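Local coordinates for 4-methyl-5(B-hydroxyethyl)-thiazole monophosphate biosynthesis enzyme (Vibrio cholerae O1 biovar El Tor, PDB 3OT1), which is of unknown function but belongs to the DJ-1/PfpI family and probably acts in thiazole monophosphate biosynthesis, at residues 94-97 and 98-102; 111-114 and 115-119; 129-133 and 134-138; 150-153 and 154-157. One frame throughout, in Å; residues are numbered along the deposited sequence.

Interaction 1 of 4, residues 94-97 and 98-102; sequences LALI and DAFSQ
Leu96 and Phe100 touch across one turn of helix 91-102, and around them the backbone runs in ordinary alpha-helical i to i+4 bonding. The straightest of the main-chain bonds is Phe100 N to Leu96 O, 2.9 Å with 176° at the hydrogen; Asp98, Ala99 and Ser101 give their N-H groups to Leu94, Ala95 and Ile97 in the same way.

Two polar side chains add to this pattern. Ser101 has its hydroxyl set between its own backbone N and carbonyl carbon (chi1 64°), which turns OG back along the helix to 2.9 Å from Ile97 O. Asp98 O lies 3.2 Å from the same OG, and the single proton could go to either carbonyl. Ile97 O in any case accepts from Ser101 N at 3.0 Å. Asp98 lays its carboxylate back over the preceding turn, CG 3.5 Å from Leu94 O, while OD1 makes a salt bridge with Lys123.

The apolar contacts lie on the buried side. Leu96 and Phe100 run side by side in the same direction, CD2 of the leucine 4.1 Å from CE2 of the ring. Leu96 O sits at the ring edge, in its plane, 3.2 Å from Phe100 CD2. Both side chains rest on Leu13 of strand 11-16, and Ile97 packs on Leu75 and on Val117 of helix 113-119.

The chemistry is that of an amphipathic helix: leucine, isoleucine and phenylalanine are spent on the sheet and the next helix, whereas the charge of Asp98 is probably balanced by Lys123 at the more open flank.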
# COMPACT_ATOMS: atom_id res chain seq x y z
N LEU A 94 2.10 -15.78 -18.75
CA LEU A 94 3.34 -15.81 -19.50
C LEU A 94 3.14 -15.33 -20.95
O LEU A 94 3.96 -14.59 -21.48
CB LEU A 94 3.96 -17.20 -19.48
CG LEU A 94 4.36 -17.71 -18.08
CD1 LEU A 94 4.89 -19.16 -18.20
CD2 LEU A 94 5.40 -16.83 -17.40
N ALA A 95 2.03 -15.73 -21.56
CA ALA A 95 1.68 -15.26 -22.89
C ALA A 95 1.46 -13.74 -22.93
O ALA A 95 1.82 -13.11 -23.92
CB ALA A 95 0.44 -16.02 -23.41
N LEU A 96 0.85 -13.16 -21.89
CA LEU A 96 0.65 -11.73 -21.86
C LEU A 96 1.97 -11.00 -21.78
O LEU A 96 2.12 -9.95 -22.36
CB LEU A 96 -0.24 -11.32 -20.69
CG LEU A 96 -1.71 -11.54 -20.95
CD1 LEU A 96 -2.47 -11.48 -19.65
CD2 LEU A 96 -2.31 -10.53 -21.94
N ILE A 97 2.93 -11.54 -21.02
CA ILE A 97 4.25 -10.90 -20.99
C ILE A 97 4.82 -10.84 -22.42
O ILE A 97 5.31 -9.79 -22.85
CB ILE A 97 5.22 -11.63 -20.06
CG1 ILE A 97 4.75 -11.51 -18.59
CG2 ILE A 97 6.64 -11.10 -20.25
CD1 ILE A 97 5.47 -12.46 -17.67
N ASP A 98 4.74 -11.94 -23.15
CA ASP A 98 5.20 -11.98 -24.53
C ASP A 98 4.44 -10.96 -25.40
O ASP A 98 5.03 -10.24 -26.18
CB ASP A 98 4.99 -13.36 -25.13
CG ASP A 98 5.77 -14.48 -24.45
OD1 ASP A 98 6.73 -14.21 -23.74
OD2 ASP A 98 5.36 -15.65 -24.64
N ALA A 99 3.13 -10.92 -25.23
CA ALA A 99 2.30 -10.05 -26.08
C ALA A 99 2.61 -8.58 -25.84
O ALA A 99 2.76 -7.82 -26.80
CB ALA A 99 0.82 -10.34 -25.87
N PHE A 100 2.68 -8.15 -24.59
CA PHE A 100 2.98 -6.76 -24.27
C PHE A 100 4.37 -6.38 -24.77
O PHE A 100 4.56 -5.35 -25.39
CB PHE A 100 2.89 -6.49 -22.76
CG PHE A 100 1.50 -6.15 -22.28
CD1 PHE A 100 1.09 -4.83 -22.13
CD2 PHE A 100 0.63 -7.14 -21.93
CE1 PHE A 100 -0.16 -4.51 -21.67
CE2 PHE A 100 -0.64 -6.84 -21.43
CZ PHE A 100 -1.04 -5.52 -21.31
N SER A 101 5.35 -7.22 -24.49
CA SER A 101 6.71 -6.91 -24.87
C SER A 101 6.88 -6.85 -26.39
O SER A 101 7.59 -6.00 -26.88
CB SER A 101 7.73 -7.83 -24.20
OG SER A 101 7.57 -9.15 -24.63
N GLN A 102 6.17 -7.71 -27.10
CA GLN A 102 6.27 -7.74 -28.58
C GLN A 102 5.41 -6.67 -29.24
O GLN A 102 5.44 -6.49 -30.43
CB GLN A 102 5.90 -9.12 -29.08
CG GLN A 102 6.96 -10.16 -28.69
CD GLN A 102 6.54 -11.60 -28.89
OE1 GLN A 102 5.70 -11.91 -29.75
NE2 GLN A 102 7.18 -12.50 -28.15

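Interaction 2 of 4, residues 111-114 and 115-119; sequences CATP and ALVFA
Phe118 reaches back over Pro114, one turn earlier in helix 113-119. Its CB lies 3.2 Å from Pro114 O. CG is about equally far from that oxygen and from Pro114 CA; CD2 then moves closer to the proline, 3.6 Å from CA and 4.0 Å from CB, and CE2 is just leaving it, 4.2 Å from CA. With CG beside the backbone N (chi1 -58°), the ring meets the proline obliquely. The ring also meets Phe124 edge-to-face.

The turn beneath is wider than an alpha turn. Leu116 N still bonds Ala112 O almost linearly, at 2.8 Å and 177°, but Thr113 O takes Val117 N and, weakly, Phe118 N, and Ala119 N goes to Pro114 O at 3.0 Å. That i to i+5 step is the mark of a pi-type turn. Next to it, Thr113 and Val117 lie side by side with their CG2 methyls 3.8 Å apart, and the threonine hydroxyl, on the other branch, bonds Pro78 O. Leu116 CD1 meets the Ala112 methyl.

Cys111 precedes the helix, in the tight strand-to-helix turn, and its positive phi (65°) is consistent with the nucleophile elbow of DJ-1 relatives. Ala112, just before the helix, and Thr113, Leu116 and Val117 within it, face helix 81-88; Val117 and Phe118 lie against helix 91-102, and Pro114 and Phe118 sit down on strand 106-110.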
# COMPACT_ATOMS: atom_id res chain seq x y z
N CYS A 111 9.34 -6.97 -6.70
CA CYS A 111 9.50 -7.94 -5.64
C CYS A 111 9.93 -9.32 -6.16
O CYS A 111 10.94 -9.42 -6.84
CB CYS A 111 8.17 -7.92 -4.85
SG CYS A 111 7.95 -8.92 -3.41
N ALA A 112 9.20 -10.39 -5.83
CA ALA A 112 9.60 -11.72 -6.25
C ALA A 112 9.45 -11.96 -7.74
O ALA A 112 10.04 -12.88 -8.29
CB ALA A 112 8.81 -12.79 -5.46
N THR A 113 8.60 -11.19 -8.40
CA THR A 113 8.20 -11.52 -9.76
C THR A 113 9.34 -11.53 -10.78
O THR A 113 9.39 -12.44 -11.58
CB THR A 113 6.99 -10.65 -10.15
OG1 THR A 113 5.90 -11.08 -9.32
CG2 THR A 113 6.64 -10.80 -11.60
N PRO A 114 10.24 -10.54 -10.77
CA PRO A 114 11.32 -10.62 -11.78
C PRO A 114 12.16 -11.89 -11.61
O PRO A 114 12.67 -12.42 -12.60
CB PRO A 114 12.14 -9.35 -11.53
CG PRO A 114 11.11 -8.37 -10.96
CD PRO A 114 10.26 -9.26 -10.07
N ALA A 115 12.34 -12.36 -10.37
CA ALA A 115 13.10 -13.60 -10.10
C ALA A 115 12.30 -14.85 -10.44
O ALA A 115 12.77 -15.71 -11.21
CB ALA A 115 13.53 -13.61 -8.65
N LEU A 116 11.11 -14.99 -9.86
CA LEU A 116 10.35 -16.23 -9.97
C LEU A 116 9.57 -16.37 -11.26
O LEU A 116 9.18 -17.50 -11.61
CB LEU A 116 9.43 -16.41 -8.76
CG LEU A 116 10.14 -16.51 -7.42
CD1 LEU A 116 9.12 -16.77 -6.31
CD2 LEU A 116 11.24 -17.57 -7.43
N VAL A 117 9.35 -15.26 -11.97
CA VAL A 117 8.69 -15.30 -13.27
C VAL A 117 9.71 -15.07 -14.40
O VAL A 117 9.92 -15.96 -15.22
CB VAL A 117 7.50 -14.33 -13.37
CG1 VAL A 117 6.84 -14.50 -14.75
CG2 VAL A 117 6.52 -14.57 -12.23
N PHE A 118 10.34 -13.90 -14.45
CA PHE A 118 11.16 -13.59 -15.63
C PHE A 118 12.39 -14.50 -15.73
O PHE A 118 12.64 -15.11 -16.77
CB PHE A 118 11.62 -12.14 -15.66
CG PHE A 118 10.52 -11.10 -15.65
CD1 PHE A 118 9.20 -11.37 -16.02
CD2 PHE A 118 10.85 -9.80 -15.28
CE1 PHE A 118 8.25 -10.36 -15.99
CE2 PHE A 118 9.91 -8.81 -15.27
CZ PHE A 118 8.62 -9.08 -15.62
N ALA A 119 13.16 -14.58 -14.65
CA ALA A 119 14.39 -15.35 -14.67
C ALA A 119 14.06 -16.84 -14.88
O ALA A 119 14.72 -17.49 -15.68
CB ALA A 119 15.21 -15.10 -13.43

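Interaction 3 of 4, residues 129-133 and 134-138; sequences MTCHP and NFFDH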
# COMPACT_ATOMS: atom_id res chain seq x y z
N MSE A 129 17.81 -5.87 -14.52
CA MSE A 129 16.65 -5.85 -13.64
C MSE A 129 17.06 -5.98 -12.21
O MSE A 129 18.11 -6.52 -11.88
CB MSE A 129 15.66 -6.96 -14.01
CG MSE A 129 16.21 -8.37 -13.87
SE MSE A 129 14.97 -9.73 -14.44
CE MSE A 129 15.05 -9.46 -16.33
N THR A 130 16.15 -5.49 -11.36
CA THR A 130 16.23 -5.72 -9.93
C THR A 130 15.05 -6.59 -9.50
O THR A 130 14.20 -6.98 -10.32
CB THR A 130 16.30 -4.41 -9.12
OG1 THR A 130 16.75 -4.69 -7.80
CG2 THR A 130 14.98 -3.68 -9.04
N CYS A 131 15.04 -6.95 -8.23
CA CYS A 131 13.99 -7.77 -7.63
C CYS A 131 14.13 -7.66 -6.13
O CYS A 131 14.98 -6.93 -5.64
CB CYS A 131 14.09 -9.23 -8.09
SG CYS A 131 15.57 -10.12 -7.63
N HIS A 132 13.32 -8.42 -5.40
CA HIS A 132 13.48 -8.42 -3.95
C HIS A 132 14.87 -8.92 -3.57
O HIS A 132 15.34 -9.89 -4.14
CB HIS A 132 12.43 -9.32 -3.32
CG HIS A 132 12.32 -9.14 -1.86
ND1 HIS A 132 13.22 -9.69 -0.97
CD2 HIS A 132 11.44 -8.41 -1.14
CE1 HIS A 132 12.88 -9.30 0.24
NE2 HIS A 132 11.79 -8.55 0.17
N PRO A 133 15.54 -8.27 -2.60
CA PRO A 133 16.89 -8.69 -2.23
C PRO A 133 17.00 -10.15 -1.86
O PRO A 133 18.06 -10.75 -2.07
CB PRO A 133 17.21 -7.78 -1.05
CG PRO A 133 16.47 -6.55 -1.34
CD PRO A 133 15.18 -7.01 -1.94
N ASN A 134 15.95 -10.73 -1.29
CA ASN A 134 16.02 -12.13 -0.90
C ASN A 134 16.03 -13.07 -2.10
O ASN A 134 16.25 -14.28 -1.94
CB ASN A 134 14.94 -12.49 0.15
CG ASN A 134 15.21 -11.88 1.52
OD1 ASN A 134 16.32 -11.45 1.84
ND2 ASN A 134 14.15 -11.76 2.32
N PHE A 135 15.87 -12.50 -3.32
CA PHE A 135 15.91 -13.24 -4.56
C PHE A 135 16.98 -12.74 -5.56
O PHE A 135 17.00 -13.18 -6.70
CB PHE A 135 14.51 -13.26 -5.22
CG PHE A 135 13.51 -14.07 -4.45
CD1 PHE A 135 13.45 -15.43 -4.61
CD2 PHE A 135 12.68 -13.47 -3.52
CE1 PHE A 135 12.56 -16.19 -3.88
CE2 PHE A 135 11.78 -14.23 -2.78
CZ PHE A 135 11.72 -15.59 -2.95
N PHE A 136 17.88 -11.86 -5.11
CA PHE A 136 18.93 -11.35 -5.99
C PHE A 136 19.71 -12.47 -6.67
O PHE A 136 20.17 -12.33 -7.80
CB PHE A 136 19.93 -10.49 -5.21
CG PHE A 136 19.48 -9.07 -4.90
CD1 PHE A 136 18.45 -8.41 -5.56
CD2 PHE A 136 20.23 -8.36 -3.97
CE1 PHE A 136 18.17 -7.09 -5.21
CE2 PHE A 136 19.94 -7.07 -3.64
CZ PHE A 136 18.93 -6.42 -4.28
N ASP A 137 19.88 -13.57 -5.95
CA ASP A 137 20.67 -14.68 -6.47
C ASP A 137 20.05 -15.40 -7.67
O ASP A 137 20.71 -16.22 -8.32
CB ASP A 137 21.04 -15.67 -5.34
CG ASP A 137 19.84 -16.42 -4.76
OD1 ASP A 137 20.10 -17.43 -4.07
OD2 ASP A 137 18.66 -16.06 -4.98
N HIS A 138 18.80 -15.08 -7.99
CA HIS A 138 18.14 -15.62 -9.17
C HIS A 138 18.47 -14.87 -10.47
O HIS A 138 18.17 -15.34 -11.55
CB HIS A 138 16.62 -15.55 -8.99
CG HIS A 138 16.07 -16.58 -8.06
ND1 HIS A 138 16.55 -16.79 -6.79
CD2 HIS A 138 15.03 -17.44 -8.22
CE1 HIS A 138 15.85 -17.76 -6.21
NE2 HIS A 138 14.93 -18.17 -7.06
O HOH W 1 19.53 -13.22 -2.72
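The chain comes in extended through Thr130 and Cys131, bends at His132, and winds from Pro133 into a 3-10 turn, in which Phe135 N bonds His132 O at 2.8 Å and Phe136 N bonds Pro133 O at 3.2 Å. Both donors approach from well above the carbonyl planes. The N-H at the start of the turn, that of Asn134, goes to a side chain: His132 ND1 accepts it at 2.9 Å, 163° at the hydrogen and only slightly tilted from the imidazole plane. His132 CG stands anti to the backbone N (chi1 -167°), which carries the ring forward over the start of the turn to meet this donor. The Asn134 amide runs alongside, its plane 50° from that of the imidazole, with ND2 3.5 Å from CE1.

His132 lies in the loop beside Cys111, and a backbone hydrogen bond joins the two residues; in DJ-1 relatives a histidine commonly stands near the elbow cysteine, so this pair is consistent with the family's active-site region. His132 NE2 also makes a weak hydrogen bond to the backbone of a neighbouring subunit, which packs on Pro133 and Asn134 too.

The Phe136 ring folds back under the turn. Pro133 CA sits 3.4 Å from its centroid, nearly on the normal, a CH-pi contact, while Pro133 CG touches CZ at the rim. Cys131 SG lies at the ring's edge, 3.9 Å from CD1, a Cys sulfur-aromatic contact; SG also touches Phe135 CB, and Phe135 O lies near it. One water receives Asp137 N-H and donates to Pro133 O, bridging the turn.

Interaction 4 of 4, residues 150-153 and 154-157; sequences CYYA and TQHL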
# COMPACT_ATOMS: atom_id res chain seq x y z
N CYS A 150 14.62 0.12 -11.21
CA CYS A 150 15.49 -0.08 -12.35
C CYS A 150 14.69 -0.04 -13.66
O CYS A 150 13.78 -0.85 -13.87
CB CYS A 150 16.18 -1.43 -12.23
SG CYS A 150 17.19 -1.89 -13.69
N TYR A 151 15.02 0.89 -14.56
CA TYR A 151 14.45 0.94 -15.89
C TYR A 151 15.48 0.50 -16.91
O TYR A 151 16.60 0.99 -16.91
CB TYR A 151 13.95 2.35 -16.21
CG TYR A 151 13.31 2.42 -17.58
CD1 TYR A 151 12.26 1.56 -17.91
CD2 TYR A 151 13.73 3.32 -18.55
CE1 TYR A 151 11.65 1.58 -19.15
CE2 TYR A 151 13.09 3.36 -19.80
CZ TYR A 151 12.06 2.48 -20.08
OH TYR A 151 11.43 2.45 -21.30
N TYR A 152 15.08 -0.45 -17.75
CA TYR A 152 15.91 -0.95 -18.84
C TYR A 152 15.18 -0.65 -20.16
O TYR A 152 14.27 -1.36 -20.58
CB TYR A 152 16.18 -2.45 -18.67
CG TYR A 152 17.13 -3.00 -19.68
CD1 TYR A 152 18.47 -2.63 -19.67
CD2 TYR A 152 16.70 -3.87 -20.67
CE1 TYR A 152 19.35 -3.13 -20.61
CE2 TYR A 152 17.58 -4.38 -21.60
CZ TYR A 152 18.90 -4.00 -21.57
OH TYR A 152 19.77 -4.52 -22.51
N ALA A 153 15.58 0.44 -20.80
CA ALA A 153 14.83 1.00 -21.90
C ALA A 153 14.78 0.08 -23.11
O ALA A 153 13.77 0.01 -23.79
CB ALA A 153 15.38 2.36 -22.30
N THR A 154 15.87 -0.64 -23.36
CA THR A 154 16.01 -1.48 -24.55
C THR A 154 14.88 -2.51 -24.70
O THR A 154 14.48 -2.84 -25.81
CB THR A 154 17.41 -2.20 -24.53
OG1 THR A 154 18.46 -1.22 -24.43
CG2 THR A 154 17.62 -3.05 -25.78
N GLN A 155 14.37 -3.01 -23.58
CA GLN A 155 13.28 -3.96 -23.58
C GLN A 155 12.04 -3.41 -22.86
O GLN A 155 11.16 -4.16 -22.47
CB GLN A 155 13.71 -5.30 -22.98
CG GLN A 155 14.75 -6.02 -23.83
CD GLN A 155 15.07 -7.39 -23.28
OE1 GLN A 155 14.18 -8.13 -22.89
NE2 GLN A 155 16.35 -7.74 -23.26
N HIS A 156 11.96 -2.08 -22.72
CA HIS A 156 10.81 -1.41 -22.10
C HIS A 156 10.42 -2.09 -20.80
O HIS A 156 9.27 -2.51 -20.63
CB HIS A 156 9.60 -1.41 -23.05
CG HIS A 156 9.91 -0.90 -24.41
ND1 HIS A 156 10.05 -1.72 -25.51
CD2 HIS A 156 10.13 0.36 -24.85
CE1 HIS A 156 10.34 -0.99 -26.57
NE2 HIS A 156 10.39 0.28 -26.20
N LEU A 157 11.39 -2.24 -19.89
CA LEU A 157 11.19 -3.03 -18.68
C LEU A 157 11.50 -2.22 -17.42
O LEU A 157 12.58 -1.65 -17.28
CB LEU A 157 12.11 -4.27 -18.70
CG LEU A 157 12.00 -5.15 -17.46
CD1 LEU A 157 10.64 -5.84 -17.40
CD2 LEU A 157 13.15 -6.16 -17.41
O HOH W 2 18.60 -6.20 -24.47
O HOH W 3 20.79 -1.98 -23.37
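Tyr152 O is approached by two backbone donors: Leu157 N at 3.1 Å and, through a weak bond, Gln155 N at 3.4 Å. With Tyr152 N bonded to Leu157 O at 2.8 Å, this closes the antiparallel hydrogen-bonded pair at the end of a beta hairpin, strand 149-152 turning back into 157-160. Strand 149-152 is the outermost strand of the main sheet within this chain, and a G1 beta bulge marks the hairpin's end, since His156 and Leu157 both face Tyr152. His156 takes the left-handed backbone conformation usual in that motif, and its N-H reaches Ala153 O at 3.0 Å from above the carbonyl plane.

Tyr152 points its ring over the turn, CG anti to the backbone N (chi1 -174°). Thr154 N lies over one face, toward the rim, and Thr154 CB is 3.7 Å from CE2. Gln155 comes in at the edge: CG sits in the ring plane and the amide stands 74° to it. NE2 is held by Val125 O and also donates to a water that bonds the Tyr152 hydroxyl.

On the other side of the strand, the Tyr151 ring leans obliquely past Leu157 O, with CD1 3.3 Å from that oxygen. The His156 ring carries Ala153 O over one face. A second water joins the turn to the phenol, 2.9 Å from Tyr152 OH and 2.7 Å from Thr154 OG1.

From the N terminus the four contacts run strictly in series, none nested and none crossing. Interaction 1 is a turn in the latter part of helix 91-102; the chain then enters the sheet as strand 106-110 and turns at interaction 2 into helix 113-119, which packs back on helix 91-102 through Ile97 CD1 and Val117 CG1, 3.8 Å apart. Interaction 3 turns the following loop beside the start of helix 113-119, Cys111 O lying 3.0 Å from His132 N, a probable hydrogen bond. Interaction 4 closes the edge hairpin, and its Leu157 touches both Phe118 and Met129, tying strand 157-160 to helix 113-119 and the 129-133 segment.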